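Local coordinates for protein chromatin structure-remodeling complex subunit RSC2 (Saccharomyces cerevisiae, PDB 4BB7) that serves, through this histone H3-binding BAH domain, the RSC complex that remodels chromatin, positions nucleosomes and regulates transcription, at residues A[105-110]-A[125-130]; A[111-116]-A[166-171]. All coordinates share one frame; numbering follows the deposited sequence.

Interaction 1 of 2, residues A[105-110]-A[125-130]; sequences YVIHFT and LFVCEF
Ile107 and Val127 form the apolar centre, methyl against methyl, with Ile107 CG2 3.6 Å from Val127 CG2. Val127 CG2 stands anti to the backbone N, which carries it over the neighbouring strand and on toward Phe109 CB. Leu125 CD1 extends this cluster, touching Ile107 CG2 and the edge of the Tyr105 ring. On the other face of the sheet Val106 bridges two partners: its CG1 lies 3.8 Å from Cys128 CB, while its CG2 meets Phe126 CB.

The strands run parallel at 35°, and four backbone bonds fix the register: Phe126 N to Tyr105 O, Ile107 N to Phe126 O, Cys128 N to Ile107 O at 2.8 Å, and Phe109 N to Cys128 O. The last joins the helix's first residue to the strand.

At the polar edge the extended Glu129 lies alongside Phe109, its carboxylate 34° from the ring plane and OE1 over one ring face. Lys141 forms a salt bridge with OE2, and Tyr82 OH hydrogen-bonds OE1.

Strand 125-128 follows 100-108 in the BAH sheet, and backbone hydrogen bonds join Val127 to Asn84 and Val86; strands 32-35 and 45-54 pack against Val106 and Phe126, and Tyr112 of helix 109-114 covers Ile107, Leu125 and Val127.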
loop_
_atom_site.group_PDB
_atom_site.type_symbol
_atom_site.label_atom_id
_atom_site.label_comp_id
_atom_site.label_asym_id
_atom_site.label_seq_id
_atom_site.Cartn_x
_atom_site.Cartn_y
_atom_site.Cartn_z
ATOM N N TYR A 105 0.000 20.904 13.547
ATOM C CA TYR A 105 -1.314 20.729 14.147
ATOM C C TYR A 105 -2.419 21.288 13.256
ATOM O O TYR A 105 -2.349 22.434 12.812
ATOM C CB TYR A 105 -1.369 21.379 15.531
ATOM C CG TYR A 105 -2.550 20.929 16.357
ATOM C CD1 TYR A 105 -2.506 19.740 17.069
ATOM C CD2 TYR A 105 -3.711 21.685 16.416
ATOM C CE1 TYR A 105 -3.582 19.320 17.824
ATOM C CE2 TYR A 105 -4.793 21.273 17.170
ATOM C CZ TYR A 105 -4.721 20.089 17.873
ATOM O OH TYR A 105 -5.793 19.670 18.626
ATOM N N VAL A 106 -3.430 20.468 12.992
ATOM C CA VAL A 106 -4.604 20.909 12.249
ATOM C C VAL A 106 -5.798 21.021 13.192
ATOM O O VAL A 106 -6.160 20.051 13.863
ATOM C CB VAL A 106 -4.949 19.939 11.098
ATOM C CG1 VAL A 106 -6.246 20.360 10.417
ATOM C CG2 VAL A 106 -3.806 19.875 10.093
ATOM N N ILE A 107 -6.402 22.207 13.247
ATOM C CA ILE A 107 -7.558 22.441 14.110
ATOM C C ILE A 107 -8.853 22.571 13.300
ATOM O O ILE A 107 -8.840 23.014 12.151
ATOM C CB ILE A 107 -7.363 23.692 15.003
ATOM C CG1 ILE A 107 -8.411 23.730 16.117
ATOM C CG2 ILE A 107 -7.420 24.963 14.175
ATOM C CD1 ILE A 107 -8.233 24.886 17.077
ATOM N N HIS A 108 -9.966 22.172 13.909
ATOM C CA HIS A 108 -11.270 22.245 13.259
ATOM C C HIS A 108 -11.847 23.658 13.338
ATOM O O HIS A 108 -11.964 24.230 14.422
ATOM C CB HIS A 108 -12.231 21.244 13.900
ATOM C CG HIS A 108 -13.550 21.145 13.201
ATOM N ND1 HIS A 108 -14.747 21.051 13.878
ATOM C CD2 HIS A 108 -13.861 21.126 11.883
ATOM C CE1 HIS A 108 -15.738 20.978 13.007
ATOM N NE2 HIS A 108 -15.227 21.022 11.789
ATOM N N PHE A 109 -12.214 24.216 12.188
ATOM C CA PHE A 109 -12.675 25.603 12.131
ATOM C C PHE A 109 -13.678 25.967 13.218
ATOM O O PHE A 109 -13.539 26.994 13.879
ATOM C CB PHE A 109 -13.274 25.937 10.765
ATOM C CG PHE A 109 -13.873 27.314 10.694
ATOM C CD1 PHE A 109 -13.065 28.442 10.780
ATOM C CD2 PHE A 109 -15.240 27.486 10.546
ATOM C CE1 PHE A 109 -13.612 29.715 10.717
ATOM C CE2 PHE A 109 -15.795 28.757 10.482
ATOM C CZ PHE A 109 -14.980 29.873 10.569
ATOM N N THR A 110 -14.694 25.134 13.395
ATOM C CA THR A 110 -15.738 25.436 14.367
ATOM C C THR A 110 -15.156 25.600 15.775
ATOM O O THR A 110 -15.631 26.419 16.560
ATOM C CB THR A 110 -16.840 24.362 14.366
ATOM O OG1 THR A 110 -17.208 24.054 13.014
ATOM C CG2 THR A 110 -18.064 24.855 15.119
ATOM N N LEU A 125 0.563 25.998 12.602
ATOM C CA LEU A 125 -0.864 25.909 12.896
ATOM C C LEU A 125 -1.721 26.050 11.636
ATOM O O LEU A 125 -1.779 27.119 11.030
ATOM C CB LEU A 125 -1.265 26.958 13.937
ATOM C CG LEU A 125 -2.761 27.073 14.253
ATOM C CD1 LEU A 125 -3.381 25.706 14.530
ATOM C CD2 LEU A 125 -3.006 28.023 15.421
ATOM N N PHE A 126 -2.374 24.959 11.241
ATOM C CA PHE A 126 -3.304 24.984 10.116
ATOM C C PHE A 126 -4.726 24.833 10.641
ATOM O O PHE A 126 -4.933 24.317 11.741
ATOM C CB PHE A 126 -3.018 23.844 9.133
ATOM C CG PHE A 126 -1.591 23.776 8.664
ATOM C CD1 PHE A 126 -1.134 24.619 7.666
ATOM C CD2 PHE A 126 -0.715 22.843 9.200
ATOM C CE1 PHE A 126 0.178 24.548 7.223
ATOM C CE2 PHE A 126 0.600 22.765 8.760
ATOM C CZ PHE A 126 1.048 23.618 7.773
ATOM N N VAL A 127 -5.704 25.275 9.857
ATOM C CA VAL A 127 -7.102 25.082 10.220
ATOM C C VAL A 127 -7.859 24.427 9.077
ATOM O O VAL A 127 -7.590 24.694 7.908
ATOM C CB VAL A 127 -7.799 26.408 10.609
ATOM C CG1 VAL A 127 -7.953 27.308 9.397
ATOM C CG2 VAL A 127 -9.157 26.133 11.240
ATOM N N CYS A 128 -8.802 23.561 9.423
ATOM C CA CYS A 128 -9.615 22.881 8.425
ATOM C C CYS A 128 -11.099 23.075 8.705
ATOM O O CYS A 128 -11.585 22.800 9.805
ATOM C CB CYS A 128 -9.270 21.388 8.371
ATOM S SG CYS A 128 -10.336 20.402 7.285
ATOM N N GLU A 129 -11.812 23.564 7.699
ATOM C CA GLU A 129 -13.260 23.661 7.769
ATOM C C GLU A 129 -13.905 22.694 6.778
ATOM O O GLU A 129 -14.882 22.018 7.102
ATOM C CB GLU A 129 -13.718 25.086 7.473
ATOM C CG GLU A 129 -15.209 25.287 7.639
ATOM C CD GLU A 129 -15.650 26.679 7.250
ATOM O OE1 GLU A 129 -14.840 27.397 6.633
ATOM O OE2 GLU A 129 -16.802 27.054 7.560
ATOM N N PHE A 130 -13.340 22.627 5.576
ATOM C CA PHE A 130 -13.920 21.847 4.486
ATOM C C PHE A 130 -13.147 20.569 4.172
ATOM O O PHE A 130 -11.924 20.520 4.295
ATOM C CB PHE A 130 -13.995 22.697 3.216
ATOM C CG PHE A 130 -14.776 23.966 3.381
ATOM C CD1 PHE A 130 -16.149 23.980 3.180
ATOM C CD2 PHE A 130 -14.139 25.143 3.736
ATOM C CE1 PHE A 130 -16.871 25.145 3.333
ATOM C CE2 PHE A 130 -14.854 26.312 3.889
ATOM C CZ PHE A 130 -16.226 26.314 3.687
#

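Interaction 2 of 2, residues A[111-116]-A[166-171]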
loop_
_atom_site.group_PDB
_atom_site.type_symbol
_atom_site.label_atom_id
_atom_site.label_comp_id
_atom_site.label_asym_id
_atom_site.label_seq_id
_atom_site.Cartn_x
_atom_site.Cartn_y
_atom_site.Cartn_z
ATOM N N ARG A 111 -14.117 24.825 16.078
ATOM C CA ARG A 111 -13.421 24.916 17.361
ATOM C C ARG A 111 -12.528 26.163 17.453
ATOM O O ARG A 111 -12.650 26.956 18.392
ATOM C CB ARG A 111 -12.603 23.646 17.607
ATOM C CG ARG A 111 -11.678 23.698 18.809
ATOM C CD ARG A 111 -10.919 22.383 18.953
ATOM N NE ARG A 111 -9.930 22.426 20.027
ATOM C CZ ARG A 111 -8.776 21.764 20.010
ATOM N NH1 ARG A 111 -8.458 21.005 18.969
ATOM N NH2 ARG A 111 -7.938 21.867 21.032
ATOM N N TYR A 112 -11.639 26.335 16.477
ATOM C CA TYR A 112 -10.779 27.518 16.420
ATOM C C TYR A 112 -11.632 28.789 16.417
ATOM O O TYR A 112 -11.152 29.888 16.708
ATOM C CB TYR A 112 -9.896 27.477 15.168
ATOM C CG TYR A 112 -8.670 28.360 15.236
ATOM C CD1 TYR A 112 -8.193 28.832 16.451
ATOM C CD2 TYR A 112 -7.991 28.729 14.079
ATOM C CE1 TYR A 112 -7.070 29.640 16.515
ATOM C CE2 TYR A 112 -6.864 29.538 14.130
ATOM C CZ TYR A 112 -6.409 29.989 15.351
ATOM O OH TYR A 112 -5.294 30.793 15.411
ATOM N N GLN A 113 -12.906 28.622 16.085
ATOM C CA GLN A 113 -13.840 29.737 16.017
ATOM C C GLN A 113 -14.208 30.217 17.418
ATOM O O GLN A 113 -14.387 31.413 17.650
ATOM C CB GLN A 113 -15.099 29.305 15.259
ATOM C CG GLN A 113 -15.813 30.425 14.534
ATOM C CD GLN A 113 -17.052 29.942 13.809
ATOM O OE1 GLN A 113 -17.375 28.754 13.836
ATOM N NE2 GLN A 113 -17.756 30.864 13.155
ATOM N N ARG A 114 -14.307 29.271 18.348
ATOM C CA ARG A 114 -14.723 29.556 19.716
ATOM C C ARG A 114 -13.545 29.922 20.607
ATOM O O ARG A 114 -13.694 30.689 21.557
ATOM C CB ARG A 114 -15.439 28.343 20.316
ATOM C CG ARG A 114 -16.761 27.983 19.657
ATOM C CD ARG A 114 -16.832 26.491 19.367
ATOM N NE ARG A 114 -16.173 25.698 20.403
ATOM C CZ ARG A 114 -16.012 24.380 20.347
ATOM N NH1 ARG A 114 -16.464 23.697 19.301
ATOM N NH2 ARG A 114 -15.395 23.742 21.333
ATOM N N GLY A 115 -12.379 29.361 20.312
ATOM C CA GLY A 115 -11.205 29.611 21.124
ATOM C C GLY A 115 -9.940 29.000 20.562
ATOM O O GLY A 115 -9.802 28.832 19.351
ATOM N N ASN A 116 -9.012 28.665 21.454
ATOM C CA ASN A 116 -7.715 28.130 21.058
ATOM C C ASN A 116 -7.416 26.770 21.679
ATOM O O ASN A 116 -7.936 26.442 22.745
ATOM C CB ASN A 116 -6.606 29.120 21.413
ATOM C CG ASN A 116 -6.639 30.356 20.550
ATOM O OD1 ASN A 116 -6.987 30.290 19.372
ATOM N ND2 ASN A 116 -6.278 31.495 21.128
ATOM N N ARG A 166 -13.971 36.551 18.139
ATOM C CA ARG A 166 -12.935 36.278 17.154
ATOM C C ARG A 166 -13.495 36.230 15.741
ATOM O O ARG A 166 -14.503 35.580 15.483
ATOM C CB ARG A 166 -12.211 34.969 17.476
ATOM C CG ARG A 166 -11.454 34.378 16.296
ATOM C CD ARG A 166 -10.487 33.303 16.748
ATOM N NE ARG A 166 -9.293 33.874 17.363
ATOM C CZ ARG A 166 -8.457 33.193 18.136
ATOM N NH1 ARG A 166 -8.691 31.913 18.398
ATOM N NH2 ARG A 166 -7.393 33.792 18.653
ATOM N N LYS A 167 -12.829 36.923 14.827
ATOM C CA LYS A 167 -13.208 36.905 13.422
ATOM C C LYS A 167 -12.015 36.459 12.581
ATOM O O LYS A 167 -10.887 36.437 13.066
ATOM C CB LYS A 167 -13.709 38.285 12.987
ATOM C CG LYS A 167 -14.794 38.831 13.904
ATOM C CD LYS A 167 -15.446 40.091 13.360
ATOM C CE LYS A 167 -16.604 40.517 14.252
ATOM N NZ LYS A 167 -17.387 41.627 13.650
ATOM N N PHE A 168 -12.265 36.100 11.327
ATOM C CA PHE A 168 -11.212 35.588 10.460
ATOM C C PHE A 168 -11.041 36.423 9.195
ATOM O O PHE A 168 -12.018 36.774 8.534
ATOM C CB PHE A 168 -11.507 34.142 10.064
ATOM C CG PHE A 168 -11.514 33.185 11.215
ATOM C CD1 PHE A 168 -12.562 33.175 12.120
ATOM C CD2 PHE A 168 -10.479 32.281 11.384
ATOM C CE1 PHE A 168 -12.571 32.294 13.180
ATOM C CE2 PHE A 168 -10.485 31.392 12.440
ATOM C CZ PHE A 168 -11.533 31.399 13.340
ATOM N N PHE A 169 -9.795 36.740 8.862
ATOM C CA PHE A 169 -9.490 37.300 7.558
ATOM C C PHE A 169 -9.447 36.151 6.568
ATOM O O PHE A 169 -8.773 35.148 6.805
ATOM C CB PHE A 169 -8.130 38.003 7.559
ATOM C CG PHE A 169 -8.103 39.289 8.334
ATOM C CD1 PHE A 169 -8.527 40.472 7.751
ATOM C CD2 PHE A 169 -7.629 39.321 9.635
ATOM C CE1 PHE A 169 -8.492 41.659 8.454
ATOM C CE2 PHE A 169 -7.592 40.503 10.344
ATOM C CZ PHE A 169 -8.023 41.676 9.752
ATOM N N LYS A 170 -10.179 36.288 5.469
ATOM C CA LYS A 170 -10.104 35.330 4.375
ATOM C C LYS A 170 -9.235 35.946 3.287
ATOM O O LYS A 170 -9.135 37.167 3.193
ATOM C CB LYS A 170 -11.498 35.013 3.831
ATOM C CG LYS A 170 -12.257 33.936 4.593
ATOM C CD LYS A 170 -11.672 32.563 4.322
ATOM C CE LYS A 170 -12.667 31.457 4.624
ATOM N NZ LYS A 170 -13.734 31.361 3.596
ATOM N N TYR A 171 -8.606 35.104 2.473
ATOM C CA TYR A 171 -7.661 35.578 1.469
ATOM C C TYR A 171 -7.984 35.013 0.095
ATOM O O TYR A 171 -8.450 33.885 -0.018
ATOM C CB TYR A 171 -6.228 35.217 1.874
ATOM C CG TYR A 171 -5.837 35.770 3.226
ATOM C CD1 TYR A 171 -6.309 35.192 4.400
ATOM C CD2 TYR A 171 -5.009 36.876 3.330
ATOM C CE1 TYR A 171 -5.961 35.701 5.642
ATOM C CE2 TYR A 171 -4.653 37.392 4.565
ATOM C CZ TYR A 171 -5.131 36.802 5.715
ATOM O OH TYR A 171 -4.775 37.319 6.940
#
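The short helix 109-114 of the BAH domain, with the start of strand 115-117, docks here on strand 166-172, which belongs to a second, mixed sheet. Aromatic packing and one arginine carry the junction. Phe168 directs its edge at the face of Tyr112 in an offset edge-to-face pair, the centroids 5.9 Å apart and the planes at 78°. Its CE2 is 4.0 Å from Tyr112 CD2, whereas its CZ reaches the backbone, 3.7 Å from Tyr112 O and close to Gln113 CA. Gln113 CG rests near Phe168 CE1, its side chain crossing the phenylalanine at about a right angle. Phe168 also meets the rings of Phe109 and Tyr82, so the helix and the second sheet share an aromatic cluster.

Arg166 passes along the helix's C-terminal end. Its chain bends at the third torsion, and the guanidinium, turned 63° from the Tyr112 ring, brings NH1 to 3.4 Å from Tyr112 CE1. Thr248 of strand 248-250 touches the same arginine. Arg166 NH1 donates a hydrogen bond to Asn116 OD1, 158° at the hydrogen; the modelled 2.5 Å is shorter than usual, and the exact length is doubtful. With an alanine in place of Arg166, Asn116 OD1 would probably lose this donor and a gap would be likely to open beside the Tyr112 ring. OD1 lies close to the guanidinium plane, whereas NH1 sits above the plane of the asparagine carbonyl.

Interaction 1 is core: eight of its ten touching residues are buried, and it covers 512 Å² against 276 Å² for the partly buried interaction 2. Their chemistry follows their place. Interaction 1 pairs strands within one sheet, by regular backbone bonds and mainly apolar side chains, with one phenylalanine-carboxylate pair; in interaction 2 side chains of 166-171 meet side chains and backbone of 111-116, without backbone-to-backbone hydrogen bonds. Helix 109-114 serves both, and their centres lie about 10 Å apart. The join is direct: Ile107 CD1 packs 3.6 Å from Tyr112 CB, Phe109 CE1 lies 3.7 Å from Phe168 CE1, and Tyr105 OH probably hydrogen-bonds Arg111 NH1. Tyr112 thus lies between the BAH sheet and strand 166-172.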